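Local coordinates for protein PA0821 (Pseudomonas aeruginosa, PDB 7DRG) that probably acts as the immunity protein (antitoxin) that neutralises a VRR-NUC-type nuclease effector of the type VI secretion system, at residues Val269-Ala274 against Thr355-Glu360. Residues are numbered along the deposited sequence; the frame is centred on the assembly and turned at random.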
loop_
_atom_site.group_PDB
_atom_site.type_symbol
_atom_site.label_atom_id
_atom_site.label_comp_id
_atom_site.label_asym_id
_atom_site.label_seq_id
_atom_site.Cartn_x
_atom_site.Cartn_y
_atom_site.Cartn_z
ATOM N N VAL B 269 -0.278 -32.576 2.650
ATOM C CA VAL B 269 -0.787 -31.215 2.785
ATOM C C VAL B 269 -0.662 -30.811 4.245
ATOM O O VAL B 269 -1.095 -31.546 5.144
ATOM C CB VAL B 269 -2.243 -31.082 2.308
ATOM C CG1 VAL B 269 -2.773 -29.664 2.621
ATOM C CG2 VAL B 269 -2.342 -31.357 0.827
ATOM N N ILE B 270 -0.066 -29.652 4.480
ATOM C CA ILE B 270 0.086 -29.085 5.816
ATOM C C ILE B 270 -0.952 -27.986 5.976
ATOM O O ILE B 270 -1.071 -27.114 5.111
ATOM C CB ILE B 270 1.504 -28.533 6.026
ATOM C CG1 ILE B 270 2.546 -29.611 5.730
ATOM C CG2 ILE B 270 1.664 -27.972 7.446
ATOM C CD1 ILE B 270 3.968 -29.115 5.759
ATOM N N GLN B 271 -1.707 -28.031 7.072
ATOM C CA GLN B 271 -2.664 -26.986 7.414
ATOM C C GLN B 271 -2.056 -26.137 8.523
ATOM O O GLN B 271 -1.761 -26.650 9.607
ATOM C CB GLN B 271 -4.003 -27.583 7.855
ATOM C CG GLN B 271 -4.992 -26.540 8.385
ATOM C CD GLN B 271 -6.313 -27.147 8.843
ATOM O OE1 GLN B 271 -6.635 -28.293 8.511
ATOM N NE2 GLN B 271 -7.091 -26.376 9.593
ATOM N N ALA B 272 -1.852 -24.851 8.248
ATOM C CA ALA B 272 -1.204 -23.946 9.199
ATOM C C ALA B 272 -2.272 -23.086 9.864
ATOM O O ALA B 272 -2.570 -21.984 9.410
ATOM C CB ALA B 272 -0.160 -23.082 8.494
ATOM N N GLY B 273 -2.822 -23.572 10.973
ATOM C CA GLY B 273 -3.763 -22.791 11.747
ATOM C C GLY B 273 -5.211 -23.187 11.506
ATOM O O GLY B 273 -5.550 -23.939 10.588
ATOM N N ALA B 274 -6.080 -22.630 12.361
ATOM C CA ALA B 274 -7.492 -23.002 12.401
ATOM C C ALA B 274 -8.278 -22.441 11.231
ATOM O O ALA B 274 -9.390 -22.908 10.962
ATOM C CB ALA B 274 -8.118 -22.520 13.716
ATOM N N THR B 355 -14.063 -28.983 14.336
ATOM C CA THR B 355 -14.827 -28.050 13.520
ATOM C C THR B 355 -14.009 -27.408 12.410
ATOM O O THR B 355 -14.602 -26.821 11.499
ATOM C CB THR B 355 -15.430 -26.936 14.385
ATOM O OG1 THR B 355 -14.389 -26.085 14.878
ATOM C CG2 THR B 355 -16.199 -27.530 15.560
ATOM N N ASN B 356 -12.676 -27.493 12.451
ATOM C CA ASN B 356 -11.863 -26.776 11.471
ATOM C C ASN B 356 -10.779 -27.639 10.827
ATOM O O ASN B 356 -9.956 -27.114 10.066
ATOM C CB ASN B 356 -11.249 -25.513 12.099
ATOM C CG ASN B 356 -10.461 -25.801 13.361
ATOM O OD1 ASN B 356 -9.808 -26.834 13.479
ATOM N ND2 ASN B 356 -10.526 -24.884 14.320
ATOM N N THR B 357 -10.776 -28.948 11.076
ATOM C CA THR B 357 -9.887 -29.887 10.404
ATOM C C THR B 357 -10.717 -31.043 9.870
ATOM O O THR B 357 -11.852 -31.260 10.303
ATOM C CB THR B 357 -8.793 -30.448 11.336
ATOM O OG1 THR B 357 -9.405 -31.115 12.448
ATOM C CG2 THR B 357 -7.893 -29.343 11.848
ATOM N N LEU B 358 -10.130 -31.797 8.922
ATOM C CA LEU B 358 -10.776 -33.029 8.476
ATOM C C LEU B 358 -10.448 -34.166 9.440
ATOM O O LEU B 358 -9.338 -34.227 9.976
ATOM C CB LEU B 358 -10.322 -33.414 7.074
ATOM C CG LEU B 358 -10.470 -32.360 5.978
ATOM C CD1 LEU B 358 -10.016 -32.952 4.655
ATOM C CD2 LEU B 358 -11.903 -31.873 5.878
ATOM N N PRO B 359 -11.391 -35.080 9.670
ATOM C CA PRO B 359 -11.117 -36.202 10.582
ATOM C C PRO B 359 -9.935 -37.067 10.165
ATOM O O PRO B 359 -9.350 -37.738 11.022
ATOM C CB PRO B 359 -12.429 -37.002 10.571
ATOM C CG PRO B 359 -13.234 -36.460 9.416
ATOM C CD PRO B 359 -12.796 -35.039 9.243
ATOM N N GLU B 360 -9.550 -37.066 8.893
ATOM C CA GLU B 360 -8.468 -37.926 8.438
ATOM C C GLU B 360 -7.085 -37.355 8.727
ATOM O O GLU B 360 -6.091 -37.961 8.305
ATOM C CB GLU B 360 -8.613 -38.204 6.945
ATOM C CG GLU B 360 -8.294 -37.029 6.040
ATOM C CD GLU B 360 -8.723 -37.286 4.608
ATOM O OE1 GLU B 360 -9.946 -37.300 4.349
ATOM O OE2 GLU B 360 -7.841 -37.485 3.746
#
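Q271 reaches from near the end of strand 267-272 to the backbone of the C-terminal tail, and its carboxamide makes the one hydrogen bond between 269-274 and 355-360. NE2 donates to N356 O at 3.0 Å, nearly straight at 163°, the donor lying 30° off the plane of that carbonyl. The other N-H of NE2 goes back to G273 O, 3.1 Å from NE2, just past the strand end. With CG anti to the backbone N (chi1 173°) and the chain extended beyond it, the amide is carried out to the tail. The amide oxygen is held as well: OE1 bonds to the hydroxyl of Y262, which also bonds to L358 N and thus ties strand and tail together a second time. Both acceptors of NE2 lie close to the amide plane, so its two bonds, with that of OE1, fix the rotation of the group.

The remaining touches are van der Waals. T357 crosses Q271 at about a right angle, bringing methyl CG2 to 3.7 Å from Q271 OE1, while T357 OG1 turns to D353 O. N356 lies against A274, with its ND2 3.4 Å from A274 CB and its CB 3.4 Å from A274 O; N356 OD1 bonds to D353 N.

Largely buried, the contact joins the irregular C-terminal segment after helix 338-348 to the end of strand 267-272 and the loop just after it. That strand runs between antiparallel neighbours 233-237 and 259-264, and helix 161-173 packs by way of L163 on both Q271 and L358.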